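PDB 4UXD: 2-dehydro-3-deoxy-d-gluconate/2-dehydro-3-deoxy-phosphogluconate aldolase from Picrophilus torridus, which belongs to the dihydrodipicolinate synthetase family, a group of aldolase-type enzymes built on a (beta/alpha)8 barrel, and assembles as four protein chains. Local coordinates for residues 271-276 and 288-293; 207-212 and 258-263; 32-37 and 72-77. All blocks are in the same frame, centred on the assembly; numbering follows the deposited sequence.

Contact 1 (271-276 and 288-293); sequences AYYEYF and PPMYRV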
loop_
_atom_site.group_PDB
_atom_site.type_symbol
_atom_site.label_atom_id
_atom_site.label_comp_id
_atom_site.label_asym_id
_atom_site.label_seq_id
_atom_site.Cartn_x
_atom_site.Cartn_y
_atom_site.Cartn_z
ATOM N N ALA A 271 -11.598 -21.821 4.481
ATOM C CA ALA A 271 -11.298 -23.064 3.778
ATOM C C ALA A 271 -10.687 -24.122 4.701
ATOM O O ALA A 271 -10.916 -25.316 4.502
ATOM C CB ALA A 271 -10.367 -22.800 2.611
ATOM N N TYR A 272 -9.918 -23.682 5.695
ATOM C CA TYR A 272 -9.301 -24.592 6.662
ATOM C C TYR A 272 -10.376 -25.309 7.453
ATOM O O TYR A 272 -10.246 -26.490 7.783
ATOM C CB TYR A 272 -8.368 -23.843 7.627
ATOM C CG TYR A 272 -7.078 -23.364 6.990
ATOM C CD1 TYR A 272 -7.066 -22.282 6.110
ATOM C CD2 TYR A 272 -5.870 -23.992 7.267
ATOM C CE1 TYR A 272 -5.884 -21.841 5.530
ATOM C CE2 TYR A 272 -4.688 -23.564 6.685
ATOM C CZ TYR A 272 -4.703 -22.488 5.823
ATOM O OH TYR A 272 -3.533 -22.064 5.251
ATOM N N TYR A 273 -11.441 -24.575 7.751
ATOM C CA TYR A 273 -12.528 -25.108 8.531
ATOM C C TYR A 273 -13.306 -26.128 7.696
ATOM O O TYR A 273 -13.511 -27.252 8.143
ATOM C CB TYR A 273 -13.414 -23.962 9.058
ATOM C CG TYR A 273 -12.777 -23.276 10.260
ATOM C CD1 TYR A 273 -11.708 -22.403 10.108
ATOM C CD2 TYR A 273 -13.218 -23.538 11.543
ATOM C CE1 TYR A 273 -11.107 -21.800 11.203
ATOM C CE2 TYR A 273 -12.622 -22.946 12.643
ATOM C CZ TYR A 273 -11.567 -22.078 12.471
ATOM O OH TYR A 273 -10.981 -21.484 13.570
ATOM N N GLU A 274 -13.699 -25.765 6.482
ATOM C CA GLU A 274 -14.399 -26.718 5.635
ATOM C C GLU A 274 -13.562 -27.986 5.462
ATOM O O GLU A 274 -14.069 -29.107 5.574
ATOM C CB GLU A 274 -14.712 -26.105 4.271
ATOM C CG GLU A 274 -15.572 -26.989 3.386
ATOM C CD GLU A 274 -16.106 -26.255 2.162
ATOM O OE1 GLU A 274 -15.995 -25.010 2.126
ATOM O OE2 GLU A 274 -16.627 -26.920 1.234
ATOM N N TYR A 275 -12.271 -27.802 5.217
ATOM C CA TYR A 275 -11.405 -28.914 4.886
ATOM C C TYR A 275 -11.365 -29.871 6.055
ATOM O O TYR A 275 -11.347 -31.087 5.876
ATOM C CB TYR A 275 -10.003 -28.420 4.532
ATOM C CG TYR A 275 -9.216 -29.365 3.659
ATOM C CD1 TYR A 275 -8.778 -30.589 4.145
ATOM C CD2 TYR A 275 -8.900 -29.031 2.351
ATOM C CE1 TYR A 275 -8.052 -31.458 3.350
ATOM C CE2 TYR A 275 -8.174 -29.893 1.547
ATOM C CZ TYR A 275 -7.750 -31.106 2.051
ATOM O OH TYR A 275 -7.026 -31.971 1.255
ATOM N N PHE A 276 -11.368 -29.313 7.258
ATOM C CA PHE A 276 -11.388 -30.122 8.465
ATOM C C PHE A 276 -12.747 -30.801 8.659
ATOM O O PHE A 276 -12.833 -31.934 9.135
ATOM C CB PHE A 276 -11.067 -29.272 9.688
ATOM C CG PHE A 276 -11.214 -30.019 10.972
ATOM C CD1 PHE A 276 -10.207 -30.864 11.410
ATOM C CD2 PHE A 276 -12.379 -29.908 11.732
ATOM C CE1 PHE A 276 -10.346 -31.569 12.598
ATOM C CE2 PHE A 276 -12.520 -30.615 12.916
ATOM C CZ PHE A 276 -11.508 -31.445 13.347
ATOM N N PRO A 288 -19.924 -15.623 12.026
ATOM C CA PRO A 288 -19.638 -14.392 11.288
ATOM C C PRO A 288 -18.538 -13.584 11.974
ATOM O O PRO A 288 -18.536 -13.528 13.207
ATOM C CB PRO A 288 -20.968 -13.650 11.315
ATOM C CG PRO A 288 -22.004 -14.728 11.419
ATOM C CD PRO A 288 -21.373 -15.863 12.172
ATOM N N PRO A 289 -17.612 -12.978 11.201
ATOM C CA PRO A 289 -17.574 -12.827 9.735
ATOM C C PRO A 289 -17.116 -14.056 8.931
ATOM O O PRO A 289 -17.069 -13.971 7.713
ATOM C CB PRO A 289 -16.574 -11.682 9.538
ATOM C CG PRO A 289 -15.605 -11.845 10.673
ATOM C CD PRO A 289 -16.403 -12.423 11.836
ATOM N N MET A 290 -16.764 -15.160 9.579
ATOM C CA MET A 290 -16.539 -16.406 8.851
ATOM C C MET A 290 -17.774 -16.719 8.012
ATOM O O MET A 290 -18.884 -16.275 8.326
ATOM C CB MET A 290 -16.265 -17.586 9.800
ATOM C CG MET A 290 -15.095 -17.435 10.732
ATOM S SD MET A 290 -15.050 -18.706 12.017
ATOM C CE MET A 290 -14.268 -20.079 11.181
ATOM N N TYR A 291 -17.590 -17.492 6.948
ATOM C CA TYR A 291 -18.723 -18.014 6.196
ATOM C C TYR A 291 -18.295 -19.226 5.362
ATOM O O TYR A 291 -17.114 -19.384 5.055
ATOM C CB TYR A 291 -19.323 -16.914 5.322
ATOM C CG TYR A 291 -18.434 -16.445 4.201
ATOM C CD1 TYR A 291 -17.523 -15.418 4.390
ATOM C CD2 TYR A 291 -18.523 -17.018 2.946
ATOM C CE1 TYR A 291 -16.714 -14.984 3.350
ATOM C CE2 TYR A 291 -17.722 -16.596 1.905
ATOM C CZ TYR A 291 -16.821 -15.582 2.108
ATOM O OH TYR A 291 -16.040 -15.161 1.057
ATOM N N ARG A 292 -19.243 -20.096 5.026
ATOM C CA ARG A 292 -18.933 -21.297 4.235
ATOM C C ARG A 292 -18.476 -20.903 2.828
ATOM O O ARG A 292 -18.987 -19.959 2.236
ATOM C CB ARG A 292 -20.149 -22.239 4.185
ATOM C CG ARG A 292 -20.252 -23.193 2.969
ATOM C CD ARG A 292 -19.437 -24.481 3.112
ATOM N NE ARG A 292 -20.270 -25.647 2.794
ATOM C CZ ARG A 292 -20.331 -26.251 1.607
ATOM N NH1 ARG A 292 -19.585 -25.836 0.586
ATOM N NH2 ARG A 292 -21.141 -27.290 1.444
ATOM N N VAL A 293 -17.531 -21.664 2.289
ATOM C CA VAL A 293 -16.789 -21.242 1.105
ATOM C C VAL A 293 -16.973 -22.169 -0.100
ATOM O O VAL A 293 -17.436 -21.743 -1.163
ATOM C CB VAL A 293 -15.289 -21.134 1.462
ATOM C CG1 VAL A 293 -14.408 -21.209 0.241
ATOM C CG2 VAL A 293 -15.026 -19.831 2.201
#
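Tyr273 is the first residue of the segment 271-276, on helix 270-279, to touch 288-293, and it does so with one face of its ring against the methyl of Met290. CE of Met290 sits 3.3 Å from the centroid of the Tyr273 ring and almost exactly on the ring normal, so it is about equally far from all six ring carbons, 3.6 Å in the case of CZ. Met290 runs out extended through chi2 and then turns at chi3 (83°), which lays the methyl on the ring and holds SD further back, 5.0 Å from the centroid of the Tyr273 ring. This is a CH-pi contact with a Met-aromatic component. The far end of the ring is fixed separately: OH of Tyr273 hydrogen-bonds to Thr34 N and Thr68 O. Helix 270-279 is part of the helical C-terminal region that follows the barrel in this chain, and 288-293 is the irregular tail packed beside it. Next along the helix, Glu274 reaches out with an extended chain. Its OE2 lies over the guanidinium face of Arg292, 3.2 Å from NH1, with the two planar groups 54° apart; no N-H points at the oxygen, so the salt bridge rests on charge alone. The directed bonds come from the tail backbone, Gly294 N to OE1 and Ile295 N to OE2, and these donors together with the arginine would probably stabilise a buried negative charge. OE1 of Glu274 also lies beside the arginine chain, 3.6 Å from CD of Arg292. In the segment 288-293, Tyr291 OH hydrogen-bonds to Asn132 ND2 of the second subunit.

Contact 2 (207-212 and 258-263); sequences GQDDLL and PLMKKL. With IPA (isopropyl alcohol), chain G.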
loop_
_atom_site.group_PDB
_atom_site.type_symbol
_atom_site.label_atom_id
_atom_site.label_comp_id
_atom_site.label_asym_id
_atom_site.label_seq_id
_atom_site.Cartn_x
_atom_site.Cartn_y
_atom_site.Cartn_z
ATOM N N GLY A 207 5.986 -19.233 9.623
ATOM C CA GLY A 207 4.551 -19.329 9.791
ATOM C C GLY A 207 3.813 -19.708 8.535
ATOM O O GLY A 207 2.604 -19.920 8.567
ATOM N N GLN A 208 4.528 -19.771 7.418
ATOM C CA GLN A 208 3.896 -20.091 6.138
ATOM C C GLN A 208 4.383 -21.439 5.645
ATOM O O GLN A 208 5.574 -21.628 5.414
ATOM C CB GLN A 208 4.178 -19.015 5.086
ATOM C CG GLN A 208 3.631 -17.636 5.419
ATOM C CD GLN A 208 2.111 -17.583 5.509
ATOM O OE1 GLN A 208 1.417 -18.565 5.238
ATOM N NE2 GLN A 208 1.590 -16.427 5.902
ATOM N N ASP A 209 3.438 -22.363 5.487
ATOM C CA ASP A 209 3.722 -23.762 5.191
ATOM C C ASP A 209 4.553 -23.965 3.924
ATOM O O ASP A 209 5.413 -24.844 3.869
ATOM C CB ASP A 209 2.411 -24.537 5.055
ATOM C CG ASP A 209 1.464 -24.309 6.226
ATOM O OD1 ASP A 209 1.477 -23.210 6.825
ATOM O OD2 ASP A 209 0.701 -25.242 6.542
ATOM N N ASP A 210 4.302 -23.167 2.897
ATOM C CA ASP A 210 5.037 -23.369 1.652
ATOM C C ASP A 210 6.492 -22.900 1.752
ATOM O O ASP A 210 7.321 -23.257 0.917
ATOM C CB ASP A 210 4.326 -22.683 0.481
ATOM C CG ASP A 210 3.866 -21.285 0.798
ATOM O OD1 ASP A 210 3.665 -20.955 1.991
ATOM O OD2 ASP A 210 3.687 -20.520 -0.177
ATOM N N LEU A 211 6.809 -22.139 2.795
ATOM C CA LEU A 211 8.135 -21.575 2.959
ATOM C C LEU A 211 9.012 -22.369 3.935
ATOM O O LEU A 211 10.191 -22.028 4.154
ATOM C CB LEU A 211 8.030 -20.129 3.430
ATOM C CG LEU A 211 7.264 -19.135 2.558
ATOM C CD1 LEU A 211 7.616 -17.730 3.026
ATOM C CD2 LEU A 211 7.549 -19.280 1.081
ATOM N N LEU A 212 8.454 -23.431 4.500
ATOM C CA LEU A 212 9.146 -24.215 5.521
ATOM C C LEU A 212 10.500 -24.743 5.045
ATOM O O LEU A 212 11.493 -24.660 5.767
ATOM C CB LEU A 212 8.270 -25.390 5.974
ATOM C CG LEU A 212 8.840 -26.257 7.102
ATOM C CD1 LEU A 212 9.243 -25.415 8.331
ATOM C CD2 LEU A 212 7.826 -27.319 7.506
ATOM N N PRO A 258 0.898 -27.097 -3.284
ATOM C CA PRO A 258 -0.345 -27.146 -4.058
ATOM C C PRO A 258 -1.571 -27.076 -3.165
ATOM O O PRO A 258 -2.582 -26.496 -3.567
ATOM C CB PRO A 258 -0.245 -28.486 -4.789
ATOM C CG PRO A 258 1.214 -28.732 -4.874
ATOM C CD PRO A 258 1.736 -28.273 -3.555
ATOM N N LEU A 259 -1.466 -27.633 -1.962
ATOM C CA LEU A 259 -2.534 -27.498 -0.965
ATOM C C LEU A 259 -2.700 -26.055 -0.484
ATOM O O LEU A 259 -3.832 -25.566 -0.337
ATOM C CB LEU A 259 -2.270 -28.394 0.243
ATOM C CG LEU A 259 -3.358 -28.281 1.310
ATOM C CD1 LEU A 259 -4.685 -28.813 0.777
ATOM C CD2 LEU A 259 -2.938 -28.987 2.573
ATOM N N MET A 260 -1.569 -25.397 -0.217
ATOM C CA MET A 260 -1.564 -23.990 0.183
ATOM C C MET A 260 -2.189 -23.088 -0.886
ATOM O O MET A 260 -2.749 -22.041 -0.565
ATOM C CB MET A 260 -0.138 -23.512 0.484
ATOM C CG MET A 260 0.388 -23.856 1.887
ATOM S SD MET A 260 -0.692 -23.248 3.212
ATOM C CE MET A 260 -0.438 -21.481 3.186
ATOM N N LYS A 261 -2.094 -23.490 -2.151
ATOM C CA LYS A 261 -2.668 -22.704 -3.233
ATOM C C LYS A 261 -4.177 -22.848 -3.240
ATOM O O LYS A 261 -4.897 -21.857 -3.387
ATOM C CB LYS A 261 -2.113 -23.129 -4.585
ATOM C CG LYS A 261 -2.655 -22.294 -5.752
ATOM C CD LYS A 261 -2.119 -22.794 -7.092
ATOM C CE LYS A 261 -2.747 -22.057 -8.266
ATOM N NZ LYS A 261 -2.597 -22.804 -9.546
ATOM N N LYS A 262 -4.642 -24.093 -3.110
ATOM C CA LYS A 262 -6.066 -24.384 -2.987
ATOM C C LYS A 262 -6.660 -23.551 -1.851
ATOM O O LYS A 262 -7.616 -22.812 -2.061
ATOM C CB LYS A 262 -6.306 -25.879 -2.728
ATOM C CG LYS A 262 -6.096 -26.792 -3.923
ATOM C CD LYS A 262 -7.338 -26.855 -4.817
ATOM C CE LYS A 262 -7.190 -27.870 -5.951
ATOM N NZ LYS A 262 -8.436 -28.001 -6.767
ATOM N N LEU A 263 -6.072 -23.656 -0.658
ATOM C CA LEU A 263 -6.581 -22.957 0.533
ATOM C C LEU A 263 -6.592 -21.419 0.408
ATOM O O LEU A 263 -7.395 -20.739 1.062
ATOM C CB LEU A 263 -5.755 -23.362 1.762
ATOM C CG LEU A 263 -5.911 -24.826 2.199
ATOM C CD1 LEU A 263 -4.881 -25.196 3.244
ATOM C CD2 LEU A 263 -7.330 -25.112 2.724
HETATM C C1 IPA G . -3.446 -15.536 6.635
HETATM C C2 IPA G . -1.945 -15.655 6.834
HETATM C C3 IPA G . -1.206 -14.474 6.207
HETATM O O2 IPA G . -1.554 -16.853 6.211
#
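Met260 is curled at both chi2 (-56°) and chi3 (-72°), and this brings its thioether round onto Asp209 and swings the methyl round to lie near Gln208. CG of Met260 rests 3.8 Å from CB of Asp209, and SD lies at the same distance from that CB, the two side chains crossing at about a right angle. CE of Met260 ends 4.0 Å from OE1 of Gln208. No hydrogen bond joins the two segments; the contact is van der Waals packing of the methionine on the CB of Asp209 and beside the amide oxygen of Gln208. The carboxylates of Asp209 and Asp210 and NE2 of Gln208 are engaged elsewhere. Asp209 OD2 hydrogen-bonds to Thr227 OG1 and OD1 to a glycerol. Asp210 OD1 forms a salt bridge with Arg189 of the third subunit. Gln208, bent at chi2, sends NE2 to Ser184 O and also to O2 of the isopropyl alcohol, a 3.2 Å bond with an N-H...O angle of 161°. The loop 207-212 follows strand 203-206, at the C-terminal ends of the barrel strands, and Met260 reaches it from helix 245-264. The glycerol and isopropyl alcohol, probably from the crystallisation liquor, are consistent with a pocket at that end, where the active sites of (beta/alpha)8 enzymes lie.

Contact 3 (32-37 and 72-77); sequences MITPLD and PYFTLK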
loop_
_atom_site.group_PDB
_atom_site.type_symbol
_atom_site.label_atom_id
_atom_site.label_comp_id
_atom_site.label_asym_id
_atom_site.label_seq_id
_atom_site.Cartn_x
_atom_site.Cartn_y
_atom_site.Cartn_z
ATOM N N MET A 32 -4.027 -24.262 15.758
ATOM C CA MET A 32 -5.302 -24.974 15.753
ATOM C C MET A 32 -6.458 -24.115 15.271
ATOM O O MET A 32 -6.596 -22.959 15.681
ATOM C CB MET A 32 -5.636 -25.484 17.154
ATOM C CG MET A 32 -4.615 -26.429 17.753
ATOM S SD MET A 32 -5.050 -26.923 19.435
ATOM C CE MET A 32 -6.586 -27.797 19.123
ATOM N N ILE A 33 -7.304 -24.684 14.416
ATOM C CA ILE A 33 -8.619 -24.097 14.219
ATOM C C ILE A 33 -9.413 -24.298 15.499
ATOM O O ILE A 33 -9.126 -25.195 16.291
ATOM C CB ILE A 33 -9.388 -24.716 13.036
ATOM C CG1 ILE A 33 -9.536 -26.229 13.229
ATOM C CG2 ILE A 33 -8.685 -24.398 11.722
ATOM C CD1 ILE A 33 -10.518 -26.865 12.281
ATOM N N THR A 34 -10.415 -23.462 15.694
ATOM C CA THR A 34 -11.388 -23.665 16.757
ATOM C C THR A 34 -12.681 -24.260 16.172
ATOM O O THR A 34 -13.524 -23.506 15.678
ATOM C CB THR A 34 -11.687 -22.338 17.451
ATOM O OG1 THR A 34 -10.454 -21.683 17.749
ATOM C CG2 THR A 34 -12.486 -22.547 18.722
ATOM N N PRO A 35 -12.842 -25.602 16.213
ATOM C CA PRO A 35 -14.011 -26.210 15.559
ATOM C C PRO A 35 -15.342 -25.655 16.073
ATOM O O PRO A 35 -15.466 -25.408 17.275
ATOM C CB PRO A 35 -13.870 -27.698 15.895
ATOM C CG PRO A 35 -12.426 -27.898 16.145
ATOM C CD PRO A 35 -11.979 -26.625 16.824
ATOM N N LEU A 36 -16.295 -25.441 15.164
ATOM C CA LEU A 36 -17.590 -24.856 15.503
ATOM C C LEU A 36 -18.779 -25.724 15.060
ATOM O O LEU A 36 -18.753 -26.379 14.006
ATOM C CB LEU A 36 -17.739 -23.465 14.874
ATOM C CG LEU A 36 -16.663 -22.400 15.116
ATOM C CD1 LEU A 36 -16.953 -21.173 14.236
ATOM C CD2 LEU A 36 -16.575 -22.004 16.596
ATOM N N ASP A 37 -19.830 -25.699 15.872
ATOM C CA ASP A 37 -21.062 -26.392 15.544
ATOM C C ASP A 37 -21.847 -25.607 14.493
ATOM O O ASP A 37 -21.414 -24.552 14.054
ATOM C CB ASP A 37 -21.905 -26.613 16.810
ATOM C CG ASP A 37 -22.339 -25.308 17.486
ATOM O OD1 ASP A 37 -22.614 -24.302 16.802
ATOM O OD2 ASP A 37 -22.429 -25.298 18.731
ATOM N N PRO A 72 -9.864 -13.572 17.813
ATOM C CA PRO A 72 -10.587 -12.357 18.213
ATOM C C PRO A 72 -12.099 -12.416 17.987
ATOM O O PRO A 72 -12.816 -11.498 18.376
ATOM C CB PRO A 72 -9.965 -11.274 17.324
ATOM C CG PRO A 72 -9.526 -11.987 16.143
ATOM C CD PRO A 72 -9.051 -13.333 16.608
ATOM N N TYR A 73 -12.587 -13.469 17.348
ATOM C CA TYR A 73 -14.024 -13.601 17.162
ATOM C C TYR A 73 -14.673 -14.114 18.457
ATOM O O TYR A 73 -15.880 -14.069 18.591
ATOM C CB TYR A 73 -14.354 -14.535 15.984
ATOM C CG TYR A 73 -13.869 -14.064 14.629
ATOM C CD1 TYR A 73 -13.396 -12.762 14.441
ATOM C CD2 TYR A 73 -13.879 -14.915 13.533
ATOM C CE1 TYR A 73 -12.942 -12.321 13.209
ATOM C CE2 TYR A 73 -13.428 -14.477 12.278
ATOM C CZ TYR A 73 -12.957 -13.178 12.122
ATOM O OH TYR A 73 -12.507 -12.736 10.881
ATOM N N PHE A 74 -13.863 -14.561 19.412
ATOM C CA PHE A 74 -14.370 -15.179 20.632
ATOM C C PHE A 74 -14.242 -14.259 21.833
ATOM O O PHE A 74 -13.414 -13.338 21.852
ATOM C CB PHE A 74 -13.629 -16.497 20.915
ATOM C CG PHE A 74 -13.758 -17.512 19.819
ATOM C CD1 PHE A 74 -14.918 -18.245 19.668
ATOM C CD2 PHE A 74 -12.721 -17.723 18.926
ATOM C CE1 PHE A 74 -15.030 -19.162 18.654
ATOM C CE2 PHE A 74 -12.839 -18.641 17.904
ATOM C CZ PHE A 74 -13.989 -19.359 17.769
ATOM N N THR A 75 -15.061 -14.531 22.843
ATOM C CA THR A 75 -15.005 -13.801 24.105
ATOM C C THR A 75 -13.794 -14.221 24.908
ATOM O O THR A 75 -13.233 -15.291 24.702
ATOM C CB THR A 75 -16.257 -14.053 24.981
ATOM O OG1 THR A 75 -16.283 -15.428 25.386
ATOM C CG2 THR A 75 -17.523 -13.723 24.229
ATOM N N LEU A 76 -13.406 -13.381 25.848
ATOM C CA LEU A 76 -12.404 -13.768 26.826
ATOM C C LEU A 76 -12.804 -15.062 27.550
ATOM O O LEU A 76 -11.979 -15.941 27.765
ATOM C CB LEU A 76 -12.210 -12.639 27.831
ATOM C CG LEU A 76 -11.035 -12.769 28.788
ATOM C CD1 LEU A 76 -9.696 -12.801 28.032
ATOM C CD2 LEU A 76 -11.088 -11.630 29.798
ATOM N N LYS A 77 -14.080 -15.186 27.906
ATOM C CA LYS A 77 -14.557 -16.377 28.594
ATOM C C LYS A 77 -14.479 -17.627 27.722
ATOM O O LYS A 77 -13.987 -18.663 28.168
ATOM C CB LYS A 77 -15.985 -16.155 29.084
ATOM C CG LYS A 77 -16.082 -15.110 30.195
ATOM C CD LYS A 77 -17.520 -14.784 30.537
ATOM C CE LYS A 77 -17.597 -13.736 31.618
ATOM N NZ LYS A 77 -18.880 -12.979 31.563
#
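Phe74 offers the far end of its ring, and the segment 32-37 meets that end at two places. Leu36 comes to the edge: CD2 of Leu36 lies near the ring plane, 3.8 Å from CE1 of Phe74. Thr34 arrives obliquely from the opposite direction to the phenylalanine side chain, with CG2 of Thr34 3.7 Å from CZ of Phe74 and CB 3.8 Å from the same ring carbon. Phe74 CG stands beside its own backbone N (chi1 -59°), and from there the ring bridges two segments whose nearest CA atoms, those of Thr34 and Phe74, are 9.8 Å apart. Its neighbour Arg287, in the tail of the chain, packs on Phe74 as well. In terms of the barrel, 32-37 is the loop that leaves strand 27-31, while 72-77 lies beyond the adjacent strand 61-63 and leads into helix 76-88. The contact therefore joins two neighbouring beta-alpha connections at the C-terminal ends of the strands. Thr34 divides its branches between two tasks. Its methyl stands anti to the backbone N and meets the phenylalanine, whereas OG1, beside that N (chi1 -48°), hydrogen-bonds to Gly69 O and so settles the rotation of the side chain. Leu36 is held by its backbone, whose N bonds to Tyr277 OH. On the other segment, Thr75 is the N-cap of helix 76-88, its OG1 bonding to the backbone N of Glu78, in the first turn of the helix. Tyr73, one residue before the phenylalanine, gives its carbonyl oxygen to Ser102 OG of the second subunit and to Arg287 NH1.

In the fold
From the N terminus, contact 3 closes first, round a loop holding helix 44-56 and strand 61-63, and ties together the connections after the first two barrel strands. Contact 2 closes much later, from the loop after strand 203-206 to the long helix 245-264. Contact 1 comes last and is short, folding the tail against helix 270-279. The three lie in series; none nests in or crosses another. Contact 1 joins the other two: Tyr272 packs on Met260 and Leu263 of contact 2, and Ala271 on Leu263, while Tyr273 and Phe276 pack on Ile33 of contact 3. Contacts 2 and 3 do not touch, their nearest atoms being about 9 Å apart.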